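Local coordinates for tannase (Lactobacillus plantarum, PDB 3WA7), which hydrolyses the galloyl ester bonds of tannins to release gallic acid, using an alpha/beta-hydrolase fold, at residues A28-Q33 with A83-R88; A41-N46 with I133-A138; R116-V119 with R125-Q128. All blocks are in the same frame, centred on the assembly; numbering follows the deposited sequence.

Contact 1 (A28-Q33 with A83-R88)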
loop_
_atom_site.group_PDB
_atom_site.type_symbol
_atom_site.label_atom_id
_atom_site.label_comp_id
_atom_site.label_asym_id
_atom_site.label_seq_id
_atom_site.Cartn_x
_atom_site.Cartn_y
_atom_site.Cartn_z
ATOM N N ALA A 28 8.837 -19.076 -16.750
ATOM C CA ALA A 28 7.686 -18.933 -15.873
ATOM C C ALA A 28 7.203 -20.251 -15.280
ATOM O O ALA A 28 7.233 -21.291 -15.935
ATOM C CB ALA A 28 6.544 -18.269 -16.638
ATOM N N ALA A 29 6.772 -20.188 -14.024
ATOM C CA ALA A 29 6.226 -21.337 -13.308
ATOM C C ALA A 29 4.981 -20.739 -12.676
ATOM O O ALA A 29 5.082 -19.877 -11.803
ATOM C CB ALA A 29 7.194 -21.823 -12.238
ATOM N N ARG A 30 3.811 -21.187 -13.117
ATOM C CA ARG A 30 2.566 -20.612 -12.626
ATOM C C ARG A 30 1.631 -21.500 -11.823
ATOM O O ARG A 30 1.749 -22.725 -11.818
ATOM C CB ARG A 30 1.769 -20.042 -13.802
ATOM C CG ARG A 30 2.544 -19.116 -14.722
ATOM C CD ARG A 30 1.606 -18.550 -15.780
ATOM N NE ARG A 30 2.244 -17.585 -16.674
ATOM C CZ ARG A 30 3.019 -17.898 -17.707
ATOM N NH1 ARG A 30 3.276 -19.165 -18.002
ATOM N NH2 ARG A 30 3.523 -16.933 -18.463
ATOM N N ASN A 31 0.686 -20.836 -11.163
ATOM C CA ASN A 31 -0.343 -21.475 -10.358
ATOM C C ASN A 31 0.195 -22.476 -9.352
ATOM O O ASN A 31 -0.283 -23.610 -9.256
ATOM C CB ASN A 31 -1.372 -22.131 -11.278
ATOM C CG ASN A 31 -2.095 -21.117 -12.144
ATOM O OD1 ASN A 31 -2.629 -20.129 -11.640
ATOM N ND2 ASN A 31 -2.113 -21.352 -13.450
ATOM N N ILE A 32 1.185 -22.028 -8.593
ATOM C CA ILE A 32 1.813 -22.840 -7.570
ATOM C C ILE A 32 1.096 -22.623 -6.238
ATOM O O ILE A 32 1.054 -21.510 -5.722
ATOM C CB ILE A 32 3.300 -22.452 -7.398
ATOM C CG1 ILE A 32 4.061 -22.720 -8.699
ATOM C CG2 ILE A 32 3.909 -23.227 -6.237
ATOM C CD1 ILE A 32 5.476 -22.179 -8.702
ATOM N N GLN A 33 0.521 -23.689 -5.698
ATOM C CA GLN A 33 -0.164 -23.614 -4.412
ATOM C C GLN A 33 0.939 -23.352 -3.387
ATOM O O GLN A 33 1.881 -24.137 -3.283
ATOM C CB GLN A 33 -0.855 -24.951 -4.140
ATOM C CG GLN A 33 -1.610 -25.043 -2.835
ATOM C CD GLN A 33 -2.305 -26.383 -2.686
ATOM O OE1 GLN A 33 -3.101 -26.778 -3.540
ATOM N NE2 GLN A 33 -2.009 -27.089 -1.602
ATOM N N ALA A 83 -2.878 -13.486 -8.767
ATOM C CA ALA A 83 -1.454 -13.607 -9.078
ATOM C C ALA A 83 -1.209 -12.913 -10.414
ATOM O O ALA A 83 -1.894 -13.191 -11.398
ATOM C CB ALA A 83 -1.060 -15.083 -9.164
ATOM N N ASP A 84 -0.225 -12.019 -10.449
ATOM C CA ASP A 84 0.077 -11.261 -11.660
ATOM C C ASP A 84 0.933 -12.036 -12.662
ATOM O O ASP A 84 1.458 -13.107 -12.358
ATOM C CB ASP A 84 0.780 -9.950 -11.293
ATOM C CG ASP A 84 0.333 -8.783 -12.162
ATOM O OD1 ASP A 84 -0.283 -9.018 -13.223
ATOM O OD2 ASP A 84 0.605 -7.624 -11.788
ATOM N N ASP A 85 1.085 -11.468 -13.855
ATOM C CA ASP A 85 1.844 -12.112 -14.922
ATOM C C ASP A 85 2.321 -11.012 -15.869
ATOM O O ASP A 85 1.585 -10.060 -16.126
ATOM C CB ASP A 85 0.911 -13.078 -15.661
ATOM C CG ASP A 85 1.637 -13.992 -16.624
ATOM O OD1 ASP A 85 2.291 -13.491 -17.561
ATOM O OD2 ASP A 85 1.534 -15.223 -16.444
ATOM N N PRO A 86 3.557 -11.116 -16.389
ATOM C CA PRO A 86 4.020 -10.063 -17.301
ATOM C C PRO A 86 3.210 -10.014 -18.598
ATOM O O PRO A 86 3.288 -9.042 -19.347
ATOM C CB PRO A 86 5.488 -10.424 -17.535
ATOM C CG PRO A 86 5.506 -11.914 -17.383
ATOM C CD PRO A 86 4.605 -12.132 -16.182
ATOM N N GLN A 87 2.424 -11.060 -18.848
ATOM C CA GLN A 87 1.597 -11.126 -20.052
ATOM C C GLN A 87 0.124 -10.861 -19.741
ATOM O O GLN A 87 -0.731 -10.965 -20.618
ATOM C CB GLN A 87 1.744 -12.496 -20.729
ATOM C CG GLN A 87 3.189 -12.884 -21.044
ATOM C CD GLN A 87 3.303 -14.161 -21.863
ATOM O OE1 GLN A 87 2.697 -15.188 -21.537
ATOM N NE2 GLN A 87 4.095 -14.107 -22.930
ATOM N N ARG A 88 -0.170 -10.520 -18.489
ATOM C CA ARG A 88 -1.539 -10.229 -18.076
ATOM C C ARG A 88 -1.914 -8.824 -18.548
ATOM O O ARG A 88 -1.084 -7.916 -18.533
ATOM C CB ARG A 88 -1.659 -10.318 -16.548
ATOM C CG ARG A 88 -3.047 -9.987 -15.987
ATOM C CD ARG A 88 -3.056 -10.066 -14.459
ATOM N NE ARG A 88 -4.290 -9.543 -13.871
ATOM C CZ ARG A 88 -5.411 -10.242 -13.711
ATOM N NH1 ARG A 88 -5.470 -11.509 -14.088
ATOM N NH2 ARG A 88 -6.480 -9.668 -13.175
#

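Contact 2 (A41-N46 with I133-A138)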
loop_
_atom_site.group_PDB
_atom_site.type_symbol
_atom_site.label_atom_id
_atom_site.label_comp_id
_atom_site.label_asym_id
_atom_site.label_seq_id
_atom_site.Cartn_x
_atom_site.Cartn_y
_atom_site.Cartn_z
ATOM N N ALA A 41 -9.203 -20.569 -4.196
ATOM C CA ALA A 41 -8.447 -20.804 -5.422
ATOM C C ALA A 41 -7.400 -19.736 -5.716
ATOM O O ALA A 41 -6.381 -20.015 -6.342
ATOM C CB ALA A 41 -9.405 -20.929 -6.605
ATOM N N ILE A 42 -7.648 -18.516 -5.254
ATOM C CA ILE A 42 -6.728 -17.412 -5.500
ATOM C C ILE A 42 -5.372 -17.594 -4.814
ATOM O O ILE A 42 -4.399 -16.923 -5.169
ATOM C CB ILE A 42 -7.356 -16.071 -5.046
ATOM C CG1 ILE A 42 -6.586 -14.901 -5.663
ATOM C CG2 ILE A 42 -7.356 -15.980 -3.520
ATOM C CD1 ILE A 42 -7.243 -13.550 -5.439
ATOM N N GLN A 43 -5.302 -18.511 -3.851
ATOM C CA GLN A 43 -4.065 -18.755 -3.114
ATOM C C GLN A 43 -3.007 -19.561 -3.866
ATOM O O GLN A 43 -2.678 -20.690 -3.492
ATOM C CB GLN A 43 -4.372 -19.429 -1.770
ATOM C CG GLN A 43 -5.151 -18.548 -0.800
ATOM C CD GLN A 43 -5.474 -19.259 0.498
ATOM O OE1 GLN A 43 -6.201 -20.253 0.509
ATOM N NE2 GLN A 43 -4.927 -18.759 1.600
ATOM N N VAL A 44 -2.481 -18.965 -4.930
ATOM C CA VAL A 44 -1.429 -19.572 -5.736
ATOM C C VAL A 44 -0.482 -18.440 -6.099
ATOM O O VAL A 44 -0.834 -17.266 -5.967
ATOM C CB VAL A 44 -1.968 -20.211 -7.045
ATOM C CG1 VAL A 44 -2.867 -21.394 -6.716
ATOM C CG2 VAL A 44 -2.714 -19.174 -7.877
ATOM N N LEU A 45 0.724 -18.779 -6.528
ATOM C CA LEU A 45 1.677 -17.750 -6.915
ATOM C C LEU A 45 2.350 -18.115 -8.227
ATOM O O LEU A 45 2.346 -19.282 -8.637
ATOM C CB LEU A 45 2.717 -17.529 -5.800
ATOM C CG LEU A 45 3.601 -18.671 -5.284
ATOM C CD1 LEU A 45 4.688 -18.999 -6.296
ATOM C CD2 LEU A 45 4.245 -18.254 -3.967
ATOM N N ASN A 46 2.887 -17.101 -8.901
ATOM C CA ASN A 46 3.582 -17.282 -10.166
ATOM C C ASN A 46 5.024 -16.832 -9.991
ATOM O O ASN A 46 5.296 -15.846 -9.304
ATOM C CB ASN A 46 2.941 -16.446 -11.279
ATOM C CG ASN A 46 1.510 -16.841 -11.564
ATOM O OD1 ASN A 46 1.125 -18.000 -11.404
ATOM N ND2 ASN A 46 0.714 -15.879 -12.020
ATOM N N ILE A 133 -2.819 -10.197 4.753
ATOM C CA ILE A 133 -1.440 -10.226 5.219
ATOM C C ILE A 133 -0.984 -11.646 5.549
ATOM O O ILE A 133 0.198 -11.964 5.439
ATOM C CB ILE A 133 -1.240 -9.279 6.433
ATOM C CG1 ILE A 133 0.234 -9.255 6.844
ATOM C CG2 ILE A 133 -2.127 -9.705 7.588
ATOM C CD1 ILE A 133 1.166 -8.692 5.782
ATOM N N VAL A 134 -1.919 -12.510 5.942
ATOM C CA VAL A 134 -1.565 -13.897 6.219
ATOM C C VAL A 134 -1.111 -14.521 4.897
ATOM O O VAL A 134 -0.112 -15.246 4.855
ATOM C CB VAL A 134 -2.768 -14.688 6.792
ATOM C CG1 VAL A 134 -2.477 -16.187 6.772
ATOM C CG2 VAL A 134 -3.035 -14.246 8.223
ATOM N N ASP A 135 -1.829 -14.223 3.817
ATOM C CA ASP A 135 -1.464 -14.764 2.506
ATOM C C ASP A 135 -0.134 -14.206 2.013
ATOM O O ASP A 135 0.674 -14.937 1.447
ATOM C CB ASP A 135 -2.547 -14.474 1.463
ATOM C CG ASP A 135 -3.729 -15.422 1.566
ATOM O OD1 ASP A 135 -3.623 -16.444 2.279
ATOM O OD2 ASP A 135 -4.762 -15.149 0.923
HETATM N N MSE A 136 0.094 -12.912 2.219
HETATM C CA MSE A 136 1.352 -12.310 1.788
HETATM C C MSE A 136 2.506 -12.988 2.529
HETATM O O MSE A 136 3.543 -13.297 1.940
HETATM C CB MSE A 136 1.354 -10.806 2.078
HETATM C CG MSE A 136 2.522 -10.052 1.453
HETATM SE SE MSE A 136 2.461 -10.043 -0.488
HETATM C CE MSE A 136 3.843 -11.351 -0.852
ATOM N N LYS A 137 2.313 -13.237 3.820
ATOM C CA LYS A 137 3.344 -13.881 4.627
ATOM C C LYS A 137 3.553 -15.333 4.212
ATOM O O LYS A 137 4.688 -15.817 4.184
ATOM C CB LYS A 137 2.978 -13.807 6.114
ATOM C CG LYS A 137 3.199 -12.434 6.745
ATOM C CD LYS A 137 2.553 -12.337 8.129
ATOM C CE LYS A 137 2.919 -11.025 8.822
ATOM N NZ LYS A 137 4.371 -10.969 9.153
ATOM N N ALA A 138 2.465 -16.031 3.898
ATOM C CA ALA A 138 2.570 -17.425 3.476
ATOM C C ALA A 138 3.377 -17.496 2.185
ATOM O O ALA A 138 4.205 -18.391 2.009
ATOM C CB ALA A 138 1.184 -18.024 3.258
#

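Contact 3 (R116-V119 with R125-Q128)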
loop_
_atom_site.group_PDB
_atom_site.type_symbol
_atom_site.label_atom_id
_atom_site.label_comp_id
_atom_site.label_asym_id
_atom_site.label_seq_id
_atom_site.Cartn_x
_atom_site.Cartn_y
_atom_site.Cartn_z
ATOM N N ARG A 116 -11.542 -9.175 0.858
ATOM C CA ARG A 116 -12.799 -9.131 1.607
ATOM C C ARG A 116 -14.005 -9.825 0.989
ATOM O O ARG A 116 -14.942 -10.182 1.700
ATOM C CB ARG A 116 -13.156 -7.674 1.936
ATOM C CG ARG A 116 -13.341 -6.761 0.721
ATOM C CD ARG A 116 -13.371 -5.300 1.165
ATOM N NE ARG A 116 -13.415 -4.359 0.047
ATOM C CZ ARG A 116 -14.522 -3.990 -0.590
ATOM N NH1 ARG A 116 -15.703 -4.482 -0.227
ATOM N NH2 ARG A 116 -14.453 -3.116 -1.585
ATOM N N THR A 117 -13.988 -10.026 -0.323
ATOM C CA THR A 117 -15.100 -10.681 -1.003
ATOM C C THR A 117 -14.846 -12.166 -1.259
ATOM O O THR A 117 -15.725 -12.872 -1.752
ATOM C CB THR A 117 -15.400 -10.004 -2.360
ATOM O OG1 THR A 117 -14.195 -9.926 -3.130
ATOM C CG2 THR A 117 -15.963 -8.602 -2.153
ATOM N N THR A 118 -13.649 -12.638 -0.930
ATOM C CA THR A 118 -13.302 -14.040 -1.142
ATOM C C THR A 118 -14.139 -14.978 -0.279
ATOM O O THR A 118 -14.222 -14.808 0.937
ATOM C CB THR A 118 -11.819 -14.313 -0.819
ATOM O OG1 THR A 118 -10.988 -13.533 -1.685
ATOM C CG2 THR A 118 -11.495 -15.797 -1.011
ATOM N N VAL A 119 -14.766 -15.962 -0.913
ATOM C CA VAL A 119 -15.563 -16.934 -0.177
ATOM C C VAL A 119 -15.031 -18.312 -0.523
ATOM O O VAL A 119 -14.423 -18.494 -1.582
ATOM C CB VAL A 119 -17.064 -16.864 -0.556
ATOM C CG1 VAL A 119 -17.629 -15.498 -0.201
ATOM C CG2 VAL A 119 -17.246 -17.150 -2.040
ATOM N N ARG A 125 -17.303 -16.422 3.961
ATOM C CA ARG A 125 -16.267 -15.401 3.804
ATOM C C ARG A 125 -14.974 -15.869 4.460
ATOM O O ARG A 125 -14.955 -16.213 5.644
ATOM C CB ARG A 125 -16.692 -14.080 4.459
ATOM C CG ARG A 125 -17.897 -13.383 3.831
ATOM C CD ARG A 125 -18.175 -12.046 4.528
ATOM N NE ARG A 125 -18.502 -12.198 5.950
ATOM C CZ ARG A 125 -19.711 -12.505 6.415
ATOM N NH1 ARG A 125 -20.719 -12.690 5.574
ATOM N NH2 ARG A 125 -19.916 -12.632 7.722
ATOM N N VAL A 126 -13.887 -15.877 3.695
ATOM C CA VAL A 126 -12.601 -16.296 4.240
ATOM C C VAL A 126 -11.478 -15.340 3.840
ATOM O O VAL A 126 -10.304 -15.680 3.951
ATOM C CB VAL A 126 -12.221 -17.724 3.771
ATOM C CG1 VAL A 126 -13.276 -18.721 4.232
ATOM C CG2 VAL A 126 -12.075 -17.765 2.258
ATOM N N GLY A 127 -11.839 -14.141 3.399
ATOM C CA GLY A 127 -10.823 -13.189 2.979
ATOM C C GLY A 127 -10.801 -11.867 3.721
ATOM O O GLY A 127 -10.182 -10.912 3.264
ATOM N N GLN A 128 -11.469 -11.802 4.865
ATOM C CA GLN A 128 -11.489 -10.571 5.635
ATOM C C GLN A 128 -10.244 -10.517 6.521
ATOM O O GLN A 128 -9.504 -11.499 6.613
ATOM C CB GLN A 128 -12.804 -10.489 6.425
ATOM C CG GLN A 128 -13.995 -10.247 5.476
ATOM C CD GLN A 128 -15.358 -10.489 6.100
ATOM O OE1 GLN A 128 -15.660 -11.593 6.553
ATOM N NE2 GLN A 128 -16.196 -9.453 6.113
HETATM O O HOH W 1 -14.327 -12.770 2.702
#

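Contact 1 (A28-Q33 with A83-R88)
Arg30 and Asp85 meet at the guanidinium edge, nearly coplanar. Their side chains cross at about a right angle, yet the guanidinium and carboxylate planes differ by only 1°, and Asp85 OD2 lies near the guanidinium plane. This carboxylate oxygen forms a salt bridge with Arg30 NE at 2.5 Å, unusually short, and nearly straight (165° at the hydrogen). A second, weak bond runs from Arg30 NH2 to the same Asp85 OD2 at 3.3 Å, so the salt bridge is not a bidentate pairing with both carboxylate oxygens. The other oxygen is used within its own loop: Asp85 OD1 accepts from Gln87 N at 2.8 Å on its anti lone pair. Asp85 CG stands anti to the backbone N (chi1 -169°), which carries the carboxylate out toward the strand.

That bond to Gln87 N closes an Asx turn, and Arg88 N to Asp85 O at 3.0 Å adds a type I beta turn over the same residues. The turns belong to the loop between strand 69-72 and helix 95-103; Arg30 belongs to strand 22-33, near one margin of the central sheet of the alpha/beta-hydrolase fold. One residue farther along, Asn31 and Ile32 both face Leu45 in a G1 beta bulge.

Arg30 is extended from CG to NE, and Ala28 CB, two residues back on the strand, lies 3.5 Å above one face of its guanidinium, displaced toward the rim. Gln87 OE1 approaches obliquely, 3.6 Å from Arg30 NH2. That nitrogen also forms a salt bridge with Glu15 of strand 13-19, so the guanidinium is shared by two carboxylates. Asp85 N is bonded in turn to Asp84 OD1 at 2.9 Å, and Asp84 is fastened to Thr93 and Asn94.

Contact 2 (A41-N46 with I133-A138)
Gln43 donates from NE2 to Asp135 OD1 at 2.7 Å, with 151° at the hydrogen. The acceptor lies in the plane of the Gln43 amide, whereas the donor reaches Asp135 OD1 on the syn side, 27° out of the carboxylate plane. The side chains cross at about a right angle, and the Gln43 CG methylene sits 3.8 Å from Asp135 OD2. Beyond CG the Gln43 chain is extended, which spans the gap between backbones whose CA atoms, Gln43 to Asp135, are 7.4 Å apart.

The amide is also held at its other end, since Gln43 OE1 accepts from the backbone N of Val39 and of Ala40. Gln43 itself centres an inverse gamma turn, closed by Val44 N to Ile42 O at 2.8 Å; the contact thus ties the turn entering sheet strand 44-50 to helix 131-145 of the alpha/beta-hydrolase fold. Asp135, on that helix, forms a salt bridge through OD2 with Arg114 of the preceding loop. A leucine at Gln43 would probably take one donor from Asp135 OD1 and leave the Val39 and Ala40 amides without this acceptor.

Both touching residues are buried, so the Gln43 amide and Arg114 together probably stabilise the negative charge of the Asp135 carboxylate.

Contact 3 (R116-V119 with R125-Q128)
Thr118 sets its methyl against Val126, CG2 to CG2 at 3.9 Å, the two side chains crossing at about a right angle. The methyl is carried there with Thr118 CG2 anti to the backbone N, and the hydroxyl OG1 is left beside that N (chi1 -61°), where it bonds to Gly115 N. Backbone atoms bind the pair more firmly: Val126 N donates to Thr118 O at 3.0 Å, almost straight (172°) though tilted from the carbonyl plane. The chain thus doubles back antiparallel, with a single beta bridge pairing Val119 and Arg125 (CA to CA 4.3 Å).

Beside that bond a water joins the backbones. It donates to Arg116 O at 2.8 Å and to Thr118 O at 2.7 Å, and accepts from Gly127 N at 2.9 Å, stitching three backbone groups of both segments. Gly127 CA lies 4.1 Å from Thr118 CB, and a beta carbon there would clash with it. Within its own segment, Arg125 NE donates to Gln128 OE1 at 3.0 Å, with the oxygen in the guanidinium plane but the nitrogen above the plane of the amide carbonyl.

The polar ends bind other parts of the chain. Arg125 bonds to Asp363 O, Gln128 to Asn359 O, and Arg116 to both Gly77 O and the Asn359 side chain, so this loop between strand 107-111 and helix 131-145 abuts helix 356-360 and the loop following strand 69-72.

From the N terminus, strand 22-33 supplies the first half of contact 1, and 41-46, entering the neighbouring strand 44-50, supplies the first half of contact 2. Contact 1 then closes at 83-88, past strand 69-72, while contact 2 stays open until 133-138 on helix 131-145; the two therefore cross. They also touch within the sheet, where Ile32 O and Leu45 N are 2.9 Å apart in a probable hydrogen bond. Contact 3 opens after contact 1 has closed and lies wholly within the loop spanned by contact 2, folding the connection between strand 107-111 and helix 131-145 back on itself. Centres of contacts 2 and 3 are about 13 Å apart, without touching.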